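Local coordinates for protein SusD homolog (Bacteroides ovatus, PDB 4F53) that probably binds glycans, perhaps mucin O-glycans, at the cell surface as a TPR-like outer-membrane lipoprotein of the SusD/RagB family, at residues Glu42-Ser47 / Ala246-Trp251; Cys209-Phe214 / His514-Cys519; Tyr392-Lys397 / Tyr404-Ala409; Ile410-Thr415 / Ser426-Ile431. All coordinates share one frame; numbering follows the deposited sequence. Where two conformers were deposited one is given.

Interaction 1 (Glu42-Ser47 / Ala246-Trp251); sequences EQENFS and ADHNPW
OE2 of E42 is gripped by two successive backbone N-H groups, receiving D247 N at 2.8 Å through its syn lone pair and H248 N at 3.1 Å from above the carboxylate plane. The other oxygen, OE1 of E42, takes the N-H of A246 at 2.8 Å on its syn side, nearly straight at 166°, a compact case of one acidic side chain bridging three successive backbone N-H groups of a loop. The reach comes from an extended side chain, with CG of E42 anti to the backbone N (chi1 -176°). A salt bridge from R243 to OE1 adds a charged partner and would be expected to favour the ionised acid.

A second carboxylate holds the histidine. NE2 of H248 donates to OE1 of E44 at 2.7 Å, the oxygen lying near the ring plane and met on the anti side of the acid, whose own plane stands 78° to the ring. The other ring nitrogen, ND1 of H248, bonds to OD2 of D247 at 2.6 Å, so two acids fix the ring's rotation. A water links the carbonyls of E42 and H248.

The ring of P250 packs against S47 and the carbonyl of E42, its CG 3.5 Å from OG of S47. N249 caps helix 250-257 by accepting W251 N, and Q43 holds the N-cap position of helix 44-58. Two helix starts therefore meet here, with I332 of strand 332-335 packing against E42, N249 and P250.

Interaction 2 (Cys209-Phe214 / His514-Cys519); sequences CYVAGF and HVWWDC
V211 turns CG1 anti to its main-chain nitrogen (chi1 -175°) and CG2 anti to the carbonyl carbon, which sets both methyls against the indole of W516; that indole is itself swung toward V211 with its CG anti to the backbone N. CG2 of V211 lies over the six-membered ring, 4.0 Å from its centroid and 20° off the normal, a CH-pi contact. The other methyl, CG1, comes within 3.5 Å of NE1 of W516.

F214 completes the aromatic part. The benzene edge of W516 is directed at the face of the F214 ring in an offset edge-to-face pair, with centroids 5.2 Å apart and planes at 70°. The closest atoms are CD1 of F214 and CZ2 of W516, at 3.5 Å. A single indole thus uses a face for a valine and an edge for a phenylalanine, a clear example of how one large side chain can join two residues of a turn, here the type II turn V211-F214.

Sulfur adds to the packing: SG of C519 sits 3.8 Å from the same CG2 of V211 and 4.0 Å from CB of Y210. Direct polar bonding between the segments gives way to water, one molecule accepting from Y210 N and donating to W517 O.

The contact ties the loop between helix 190-207 and strand 215-216 to the C-terminal tail beyond helix 489-502. Q153 of helix 152-173 touches both F214 and W516, while the W517 indole, bonded through NE1 to D129, packs on helix 442-452.

Interaction 3 (Tyr392-Lys397 / Tyr404-Ala409); sequences YKDPLK and YDYSGA
A single antiparallel beta bridge, the hydrogen-bonded pair Y392-G408, starts this contact between two arms of an irregular surface loop. Y392 N donates to G408 O at 2.7 Å, and G408 N returns a bond to Y392 O at 3.1 Å. Past this bridge, the bonds between the arms involve side chains. D394 N donates a hydrogen bond to OG of S407 at 2.9 Å. CG of D394 is anti to the backbone N (chi1 -174°), which carries OD2 to Y406 N; it accepts through its anti lone pair, at 2.8 Å and nearly straight (172°). The carboxylate of D394 runs alongside the Y406 side chain, their planes only 23° apart.

The next shell holds these groups in place. D394 heads an Asx turn, its OD1 accepting from L396 N, and it opens the type I turn D394-K397. D405 forms another Asx turn by accepting S407 N. Meanwhile R306 bonds the carbonyl of Y406, whose hydroxyl bonds to the carbonyl of Q313, and the Y392 ring rests against A265 and C269 of helix 265-273. K397 lays its extended aliphatic chain across D405, with CG to CG at 3.6 Å; the ammonium stays beyond salt-bridge range.

The S407 hydroxyl joins the arms: accepting from the amide of D394, OG of S407 donates a hydrogen bond to the syn lone pair of D405 OD1, 2.5 Å away.

Interaction 4 (Ile410-Thr415 / Ser426-Ile431); sequences INTNVT and SLEQII
Two hydrogen bonds, made by T412 with E428 and by T415 with Q429, fasten the irregular segment 410-415 to one side of helix 423-438, a worked instance of adjacent helix residues holding a loop at separate points. OG1 of T412 donates to OE2 of E428 at 2.7 Å, approaching from above the carboxylate plane, 44° out of it. The same hydroxyl oxygen accepts V414 N at 3.2 Å, closing an ST turn, so it is held from both the loop and the helix. Farther along, NE2 of Q429 donates to the carbonyl O of T415 at 2.9 Å. That bond is almost straight at 173° and lies in the amide plane of Q429, yet it meets the carbonyl from above its plane. Q429 has further polar partners in the connecting loop: its NE2 also bonds A417 O, and its OE1 accepts S419 N.

The apolar part is carried by V414, wedged between the two polar links. Its chi1 of 72° puts CG1 between the backbone N and the carbonyl carbon and sets CG2 anti to that nitrogen; CG2 of V414 packs 3.8 Å from both CA and CG of Q429, while CB of V414 lies 3.7 Å from CD of E428.

The loop is backed by helix 265-273, whose Y270 touches T412 and V414. Beyond helix 423-438, helix 337-349 packs on L427 and I431, and Y362 of helix 358-372 touches Q429.

The four contacts show chemistry changing with place. Interaction 4 is buried and interactions 1 and 2 partly so, whereas interaction 3 lies on the surface, its centre about 27 Å from that of the chain. Interaction 1 joins two helix starts through carboxylates; interaction 2, on the opposite side of the chain's centre, joins two loops by rings, methyls and sulfur. Interactions 3 and 4 follow directly in sequence and share one long loop, which first pairs with itself and then meets helix 423-438; helix 265-273 backs both. Interactions 2 and 4 touch, Y210 OH lying 3.6 Å from L427 CD2, and both 3 and 4 are nested within the chain span closed by interaction 2.

Interaction 1 (Glu42-Ser47 / Ala246-Trp251)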
# COMPACT_ATOMS: atom_id res chain seq x y z
N GLU A 42 11.57 -2.09 -7.17
CA GLU A 42 11.59 -2.89 -8.39
C GLU A 42 12.29 -4.24 -8.19
O GLU A 42 11.83 -5.23 -8.79
CB GLU A 42 12.28 -2.10 -9.50
CG GLU A 42 12.26 -2.83 -10.82
CD GLU A 42 12.98 -2.15 -11.97
OE1 GLU A 42 12.96 -0.91 -12.04
OE2 GLU A 42 13.54 -2.88 -12.82
N GLN A 43 13.40 -4.28 -7.39
CA GLN A 43 14.17 -5.50 -7.13
C GLN A 43 13.19 -6.60 -6.73
O GLN A 43 12.51 -6.48 -5.70
CB GLN A 43 15.25 -5.24 -6.06
CG GLN A 43 16.36 -6.30 -6.02
CD GLN A 43 17.29 -6.13 -4.83
OE1 GLN A 43 17.21 -5.15 -4.10
NE2 GLN A 43 18.19 -7.08 -4.59
N GLU A 44 13.06 -7.62 -7.60
CA GLU A 44 12.12 -8.73 -7.48
C GLU A 44 12.24 -9.51 -6.17
O GLU A 44 11.20 -9.88 -5.65
CB GLU A 44 12.19 -9.69 -8.69
CG GLU A 44 13.54 -10.36 -8.89
CD GLU A 44 13.63 -11.32 -10.06
OE1 GLU A 44 13.17 -10.96 -11.17
OE2 GLU A 44 14.23 -12.40 -9.89
N ASN A 45 13.45 -9.71 -5.64
CA ASN A 45 13.65 -10.46 -4.40
C ASN A 45 13.44 -9.57 -3.16
O ASN A 45 13.61 -10.05 -2.04
CB ASN A 45 15.03 -11.16 -4.37
CG ASN A 45 16.22 -10.28 -4.66
OD1 ASN A 45 16.33 -9.67 -5.72
ND2 ASN A 45 17.19 -10.29 -3.76
N PHE A 46 13.09 -8.30 -3.34
CA PHE A 46 12.81 -7.41 -2.22
C PHE A 46 11.33 -7.11 -2.26
O PHE A 46 10.62 -7.31 -1.28
CB PHE A 46 13.67 -6.14 -2.24
CG PHE A 46 13.41 -5.16 -1.10
CD1 PHE A 46 13.28 -5.62 0.21
CD2 PHE A 46 13.36 -3.79 -1.34
CE1 PHE A 46 13.04 -4.73 1.26
CE2 PHE A 46 13.15 -2.91 -0.29
CZ PHE A 46 12.99 -3.38 1.00
N SER A 47 10.85 -6.72 -3.46
CA SER A 47 9.45 -6.45 -3.81
C SER A 47 8.56 -7.63 -3.42
O SER A 47 7.47 -7.41 -2.88
CB SER A 47 9.33 -6.19 -5.31
OG SER A 47 7.99 -5.87 -5.65
N ALA A 246 13.58 0.12 -14.54
CA ALA A 246 14.97 0.11 -15.01
C ALA A 246 15.24 -1.17 -15.78
O ALA A 246 15.90 -1.12 -16.81
CB ALA A 246 15.93 0.25 -13.84
N ASP A 247 14.67 -2.29 -15.32
CA ASP A 247 14.84 -3.58 -15.98
C ASP A 247 13.49 -4.28 -16.25
O ASP A 247 13.14 -4.51 -17.40
CB ASP A 247 15.79 -4.49 -15.17
CG ASP A 247 16.18 -5.73 -15.94
OD1 ASP A 247 17.02 -5.61 -16.86
OD2 ASP A 247 15.59 -6.79 -15.68
N HIS A 248 12.74 -4.64 -15.20
CA HIS A 248 11.43 -5.27 -15.39
C HIS A 248 10.50 -5.06 -14.22
O HIS A 248 10.97 -4.89 -13.08
CB HIS A 248 11.58 -6.78 -15.67
CG HIS A 248 12.16 -7.59 -14.56
ND1 HIS A 248 13.55 -7.76 -14.44
CD2 HIS A 248 11.54 -8.31 -13.60
CE1 HIS A 248 13.72 -8.56 -13.40
NE2 HIS A 248 12.54 -8.91 -12.85
N ASN A 249 9.19 -5.09 -14.48
CA ASN A 249 8.17 -5.02 -13.43
C ASN A 249 8.17 -6.37 -12.67
O ASN A 249 8.00 -7.42 -13.30
CB ASN A 249 6.78 -4.71 -14.02
CG ASN A 249 5.76 -4.40 -12.97
OD1 ASN A 249 5.58 -5.15 -12.02
ND2 ASN A 249 5.07 -3.29 -13.11
N PRO A 250 8.40 -6.34 -11.34
CA PRO A 250 8.52 -7.61 -10.58
C PRO A 250 7.22 -8.42 -10.52
O PRO A 250 7.30 -9.62 -10.35
CB PRO A 250 8.94 -7.13 -9.18
CG PRO A 250 8.44 -5.73 -9.07
CD PRO A 250 8.63 -5.17 -10.46
N TRP A 251 6.05 -7.79 -10.68
CA TRP A 251 4.75 -8.48 -10.67
C TRP A 251 4.62 -9.49 -11.79
O TRP A 251 3.91 -10.48 -11.62
CB TRP A 251 3.60 -7.49 -10.75
CG TRP A 251 3.46 -6.69 -9.49
CD1 TRP A 251 3.93 -5.43 -9.25
CD2 TRP A 251 2.86 -7.14 -8.27
NE1 TRP A 251 3.65 -5.06 -7.96
CE2 TRP A 251 3.00 -6.09 -7.32
CE3 TRP A 251 2.23 -8.34 -7.87
CZ2 TRP A 251 2.47 -6.18 -6.02
CZ3 TRP A 251 1.77 -8.44 -6.55
CH2 TRP A 251 1.86 -7.37 -5.66
O HOH W 1 12.25 -6.57 -10.97

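Interaction 2 (Cys209-Phe214 / His514-Cys519)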
# COMPACT_ATOMS: atom_id res chain seq x y z
N CYS A 209 -6.09 11.49 11.45
CA CYS A 209 -7.41 12.07 11.74
C CYS A 209 -8.08 11.49 13.01
O CYS A 209 -8.97 12.12 13.55
CB CYS A 209 -8.34 11.94 10.52
SG CYS A 209 -8.96 10.26 10.25
N TYR A 210 -7.69 10.29 13.48
CA TYR A 210 -8.32 9.73 14.67
C TYR A 210 -7.57 10.05 15.96
O TYR A 210 -8.12 9.84 17.04
CB TYR A 210 -8.53 8.22 14.56
CG TYR A 210 -9.58 7.86 13.54
CD1 TYR A 210 -10.92 8.21 13.74
CD2 TYR A 210 -9.25 7.20 12.36
CE1 TYR A 210 -11.89 7.92 12.78
CE2 TYR A 210 -10.22 6.87 11.41
CZ TYR A 210 -11.53 7.25 11.62
OH TYR A 210 -12.48 6.92 10.68
N VAL A 211 -6.35 10.56 15.85
CA VAL A 211 -5.52 10.93 17.00
C VAL A 211 -6.01 12.25 17.63
O VAL A 211 -5.84 13.32 17.04
CB VAL A 211 -4.03 11.03 16.62
CG1 VAL A 211 -3.17 11.28 17.87
CG2 VAL A 211 -3.56 9.79 15.87
N ALA A 212 -6.59 12.16 18.83
CA ALA A 212 -7.10 13.33 19.56
C ALA A 212 -5.98 14.34 19.88
O ALA A 212 -4.94 13.98 20.42
CB ALA A 212 -7.77 12.88 20.85
N GLY A 213 -6.21 15.59 19.49
CA GLY A 213 -5.31 16.71 19.74
C GLY A 213 -4.02 16.73 18.94
O GLY A 213 -3.14 17.55 19.23
N PHE A 214 -3.89 15.87 17.92
CA PHE A 214 -2.66 15.86 17.12
C PHE A 214 -2.48 17.18 16.37
O PHE A 214 -3.41 17.69 15.73
CB PHE A 214 -2.61 14.67 16.13
CG PHE A 214 -1.43 14.72 15.18
CD1 PHE A 214 -0.13 14.55 15.65
CD2 PHE A 214 -1.60 15.03 13.84
CE1 PHE A 214 0.96 14.61 14.79
CE2 PHE A 214 -0.51 15.10 12.98
CZ PHE A 214 0.76 14.87 13.46
N HIS A 514 -1.79 -2.21 17.96
CA HIS A 514 -2.11 -1.07 17.10
C HIS A 514 -1.02 -0.04 17.22
O HIS A 514 -0.57 0.27 18.32
CB HIS A 514 -3.47 -0.46 17.47
CG HIS A 514 -4.64 -1.29 17.08
ND1 HIS A 514 -5.86 -0.71 16.73
CD2 HIS A 514 -4.77 -2.65 17.01
CE1 HIS A 514 -6.67 -1.72 16.44
NE2 HIS A 514 -6.06 -2.90 16.60
N VAL A 515 -0.59 0.49 16.09
CA VAL A 515 0.37 1.58 15.99
C VAL A 515 -0.41 2.87 16.41
O VAL A 515 -1.65 2.85 16.54
CB VAL A 515 1.07 1.68 14.59
CG1 VAL A 515 1.83 0.40 14.27
CG2 VAL A 515 0.09 2.02 13.46
N TRP A 516 0.33 3.94 16.69
CA TRP A 516 -0.20 5.22 17.16
C TRP A 516 -1.41 5.76 16.32
O TRP A 516 -2.42 6.11 16.94
CB TRP A 516 0.95 6.23 17.20
CG TRP A 516 0.54 7.67 17.37
CD1 TRP A 516 0.17 8.29 18.53
CD2 TRP A 516 0.53 8.67 16.35
NE1 TRP A 516 -0.10 9.62 18.28
CE2 TRP A 516 0.13 9.88 16.95
CE3 TRP A 516 0.82 8.66 14.97
CZ2 TRP A 516 -0.00 11.07 16.23
CZ3 TRP A 516 0.73 9.85 14.26
CH2 TRP A 516 0.31 11.03 14.89
N TRP A 517 -1.35 5.81 14.97
CA TRP A 517 -2.47 6.36 14.17
C TRP A 517 -3.68 5.42 14.11
O TRP A 517 -4.78 5.86 13.77
CB TRP A 517 -2.04 6.77 12.73
CG TRP A 517 -1.29 5.74 11.92
CD1 TRP A 517 0.03 5.80 11.54
CD2 TRP A 517 -1.83 4.55 11.29
NE1 TRP A 517 0.36 4.69 10.79
CE2 TRP A 517 -0.76 3.91 10.63
CE3 TRP A 517 -3.11 3.96 11.24
CZ2 TRP A 517 -0.92 2.67 9.98
CZ3 TRP A 517 -3.26 2.73 10.61
CH2 TRP A 517 -2.18 2.10 9.98
N ASP A 518 -3.47 4.13 14.43
CA ASP A 518 -4.52 3.11 14.35
C ASP A 518 -5.36 3.15 15.63
O ASP A 518 -5.31 2.24 16.45
CB ASP A 518 -3.89 1.73 14.10
CG ASP A 518 -4.85 0.59 13.81
OD1 ASP A 518 -6.07 0.84 13.74
OD2 ASP A 518 -4.36 -0.58 13.65
N CYS A 519 -6.13 4.23 15.78
CA CYS A 519 -6.91 4.41 17.00
C CYS A 519 -8.34 4.85 16.71
O CYS A 519 -8.93 5.57 17.53
CB CYS A 519 -6.21 5.39 17.94
SG CYS A 519 -5.82 6.98 17.17
O HOH W 2 -5.63 8.35 12.95
O HOH W 3 -8.71 7.68 19.70

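Interaction 3 (Tyr392-Lys397 / Tyr404-Ala409)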
# COMPACT_ATOMS: atom_id res chain seq x y z
N TYR A 392 -18.38 -15.80 -1.61
CA TYR A 392 -17.35 -16.38 -2.46
C TYR A 392 -17.57 -17.89 -2.58
O TYR A 392 -17.56 -18.60 -1.57
CB TYR A 392 -15.94 -16.04 -1.92
CG TYR A 392 -14.83 -16.77 -2.63
CD1 TYR A 392 -14.54 -16.50 -3.97
CD2 TYR A 392 -14.07 -17.74 -1.98
CE1 TYR A 392 -13.53 -17.19 -4.65
CE2 TYR A 392 -13.05 -18.41 -2.64
CZ TYR A 392 -12.79 -18.14 -3.98
OH TYR A 392 -11.74 -18.77 -4.60
N LYS A 393 -17.82 -18.37 -3.80
CA LYS A 393 -18.00 -19.80 -4.07
C LYS A 393 -16.69 -20.31 -4.66
O LYS A 393 -16.37 -19.91 -5.78
CB LYS A 393 -19.19 -20.05 -5.01
CG LYS A 393 -20.56 -19.73 -4.42
CD LYS A 393 -21.67 -19.69 -5.49
CE LYS A 393 -22.31 -21.03 -5.81
NZ LYS A 393 -23.33 -20.93 -6.89
N ASP A 394 -15.89 -21.11 -3.90
CA ASP A 394 -14.63 -21.68 -4.40
C ASP A 394 -14.91 -22.46 -5.74
O ASP A 394 -15.64 -23.46 -5.72
CB ASP A 394 -13.94 -22.58 -3.34
CG ASP A 394 -12.55 -23.11 -3.70
OD1 ASP A 394 -12.19 -23.09 -4.91
OD2 ASP A 394 -11.85 -23.59 -2.79
N PRO A 395 -14.36 -22.02 -6.90
CA PRO A 395 -14.66 -22.72 -8.17
C PRO A 395 -14.10 -24.14 -8.26
O PRO A 395 -14.49 -24.92 -9.15
CB PRO A 395 -14.03 -21.82 -9.24
CG PRO A 395 -12.98 -21.04 -8.50
CD PRO A 395 -13.49 -20.84 -7.12
N LEU A 396 -13.20 -24.50 -7.33
CA LEU A 396 -12.58 -25.82 -7.31
C LEU A 396 -13.32 -26.81 -6.39
O LEU A 396 -13.01 -28.00 -6.41
CB LEU A 396 -11.10 -25.70 -6.93
CG LEU A 396 -10.18 -25.02 -7.99
CD1 LEU A 396 -8.76 -25.01 -7.53
CD2 LEU A 396 -10.28 -25.73 -9.34
N LYS A 397 -14.33 -26.33 -5.63
CA LYS A 397 -15.16 -27.16 -4.74
C LYS A 397 -15.82 -28.31 -5.53
O LYS A 397 -16.46 -28.07 -6.56
CB LYS A 397 -16.21 -26.30 -4.01
CG LYS A 397 -17.05 -27.12 -3.03
CD LYS A 397 -18.36 -26.43 -2.73
CE LYS A 397 -19.24 -27.29 -1.86
NZ LYS A 397 -20.45 -26.54 -1.44
N TYR A 404 -10.00 -29.44 -0.98
CA TYR A 404 -10.37 -28.30 -0.16
C TYR A 404 -11.49 -27.44 -0.75
O TYR A 404 -11.70 -27.41 -1.96
CB TYR A 404 -9.13 -27.45 0.11
CG TYR A 404 -7.96 -28.24 0.68
CD1 TYR A 404 -7.85 -28.47 2.05
CD2 TYR A 404 -6.97 -28.75 -0.15
CE1 TYR A 404 -6.78 -29.20 2.58
CE2 TYR A 404 -5.89 -29.48 0.37
CZ TYR A 404 -5.80 -29.69 1.74
OH TYR A 404 -4.73 -30.38 2.26
N ASP A 405 -12.20 -26.74 0.14
CA ASP A 405 -13.27 -25.80 -0.18
C ASP A 405 -13.01 -24.51 0.61
O ASP A 405 -13.26 -24.46 1.81
CB ASP A 405 -14.66 -26.39 0.13
CG ASP A 405 -15.81 -25.41 -0.08
OD1 ASP A 405 -15.63 -24.45 -0.86
OD2 ASP A 405 -16.89 -25.62 0.51
N TYR A 406 -12.49 -23.47 -0.08
CA TYR A 406 -12.14 -22.22 0.58
C TYR A 406 -13.21 -21.14 0.37
O TYR A 406 -12.93 -19.96 0.53
CB TYR A 406 -10.75 -21.76 0.14
CG TYR A 406 -9.66 -22.63 0.74
CD1 TYR A 406 -9.48 -22.69 2.12
CD2 TYR A 406 -8.88 -23.47 -0.05
CE1 TYR A 406 -8.53 -23.53 2.69
CE2 TYR A 406 -7.89 -24.28 0.51
CZ TYR A 406 -7.74 -24.32 1.88
OH TYR A 406 -6.77 -25.11 2.46
N SER A 407 -14.47 -21.57 0.14
CA SER A 407 -15.63 -20.68 0.05
C SER A 407 -15.78 -19.87 1.35
O SER A 407 -15.43 -20.34 2.44
CB SER A 407 -16.90 -21.48 -0.21
OG SER A 407 -16.82 -22.29 -1.37
N GLY A 408 -16.31 -18.67 1.24
CA GLY A 408 -16.55 -17.80 2.38
C GLY A 408 -17.44 -16.65 1.98
O GLY A 408 -18.00 -16.66 0.88
N ALA A 409 -17.59 -15.66 2.86
CA ALA A 409 -18.45 -14.53 2.53
C ALA A 409 -17.96 -13.25 3.14
O ALA A 409 -17.51 -13.25 4.28
CB ALA A 409 -19.87 -14.79 2.98

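Interaction 4 (Ile410-Thr415 / Ser426-Ile431)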
# COMPACT_ATOMS: atom_id res chain seq x y z
N ILE A 410 -18.00 -12.16 2.35
CA ILE A 410 -17.69 -10.81 2.80
C ILE A 410 -19.01 -10.24 3.34
O ILE A 410 -20.02 -10.24 2.63
CB ILE A 410 -17.05 -9.90 1.71
CG1 ILE A 410 -15.66 -10.45 1.28
CG2 ILE A 410 -16.93 -8.46 2.23
CD1 ILE A 410 -15.19 -10.01 -0.05
N ASN A 411 -19.02 -9.81 4.58
CA ASN A 411 -20.27 -9.28 5.13
C ASN A 411 -20.31 -7.76 4.99
O ASN A 411 -19.78 -7.03 5.84
CB ASN A 411 -20.45 -9.75 6.58
CG ASN A 411 -20.47 -11.28 6.68
OD1 ASN A 411 -21.26 -11.99 6.01
ND2 ASN A 411 -19.55 -11.83 7.47
N THR A 412 -20.89 -7.28 3.87
CA THR A 412 -21.00 -5.84 3.59
C THR A 412 -22.17 -5.59 2.65
O THR A 412 -22.45 -6.42 1.80
CB THR A 412 -19.68 -5.25 2.98
OG1 THR A 412 -19.88 -3.87 2.78
CG2 THR A 412 -19.32 -5.84 1.59
N ASN A 413 -22.77 -4.40 2.74
CA ASN A 413 -23.85 -3.99 1.84
C ASN A 413 -23.42 -2.81 0.97
O ASN A 413 -24.26 -2.23 0.27
CB ASN A 413 -25.12 -3.64 2.62
CG ASN A 413 -26.15 -4.73 2.63
OD1 ASN A 413 -26.59 -5.22 1.57
ND2 ASN A 413 -26.57 -5.14 3.82
N VAL A 414 -22.10 -2.48 0.99
CA VAL A 414 -21.52 -1.36 0.24
C VAL A 414 -21.69 -1.60 -1.27
O VAL A 414 -21.46 -2.70 -1.79
CB VAL A 414 -20.03 -1.06 0.64
CG1 VAL A 414 -19.06 -2.13 0.13
CG2 VAL A 414 -19.59 0.33 0.17
N THR A 415 -22.13 -0.56 -1.96
CA THR A 415 -22.27 -0.57 -3.40
C THR A 415 -21.68 0.75 -3.93
O THR A 415 -21.08 1.51 -3.16
CB THR A 415 -23.69 -0.92 -3.86
OG1 THR A 415 -23.61 -1.11 -5.29
CG2 THR A 415 -24.74 0.14 -3.47
N SER A 426 -20.84 6.18 4.31
CA SER A 426 -20.21 6.99 3.25
C SER A 426 -18.72 6.76 3.22
O SER A 426 -18.16 6.68 2.14
CB SER A 426 -20.50 8.47 3.43
OG SER A 426 -21.89 8.70 3.38
N LEU A 427 -18.09 6.67 4.39
CA LEU A 427 -16.66 6.40 4.50
C LEU A 427 -16.37 5.03 3.90
O LEU A 427 -15.39 4.88 3.18
CB LEU A 427 -16.20 6.48 5.98
CG LEU A 427 -14.68 6.24 6.26
CD1 LEU A 427 -13.81 7.28 5.54
CD2 LEU A 427 -14.40 6.19 7.79
N GLU A 428 -17.25 4.04 4.14
CA GLU A 428 -17.08 2.71 3.57
C GLU A 428 -17.10 2.78 2.03
O GLU A 428 -16.25 2.16 1.40
CB GLU A 428 -18.13 1.75 4.10
CG GLU A 428 -17.94 0.35 3.54
CD GLU A 428 -18.83 -0.72 4.12
OE1 GLU A 428 -19.92 -0.37 4.63
OE2 GLU A 428 -18.46 -1.91 4.03
N GLN A 429 -18.02 3.58 1.43
CA GLN A 429 -18.05 3.75 -0.03
C GLN A 429 -16.76 4.36 -0.54
O GLN A 429 -16.16 3.79 -1.44
CB GLN A 429 -19.25 4.61 -0.49
CG GLN A 429 -20.61 3.93 -0.26
CD GLN A 429 -21.68 4.61 -1.06
OE1 GLN A 429 -22.15 5.67 -0.70
NE2 GLN A 429 -22.05 4.05 -2.20
N ILE A 430 -16.30 5.46 0.06
CA ILE A 430 -15.08 6.15 -0.35
C ILE A 430 -13.86 5.20 -0.32
O ILE A 430 -13.09 5.15 -1.28
CB ILE A 430 -14.83 7.41 0.55
CG1 ILE A 430 -15.92 8.50 0.32
CG2 ILE A 430 -13.37 7.99 0.37
CD1 ILE A 430 -15.93 9.66 1.40
N ILE A 431 -13.67 4.49 0.82
CA ILE A 431 -12.52 3.63 1.05
C ILE A 431 -12.57 2.40 0.18
O ILE A 431 -11.53 2.00 -0.33
CB ILE A 431 -12.34 3.31 2.58
CG1 ILE A 431 -12.18 4.62 3.39
CG2 ILE A 431 -11.12 2.38 2.86
CD1 ILE A 431 -10.86 5.47 3.05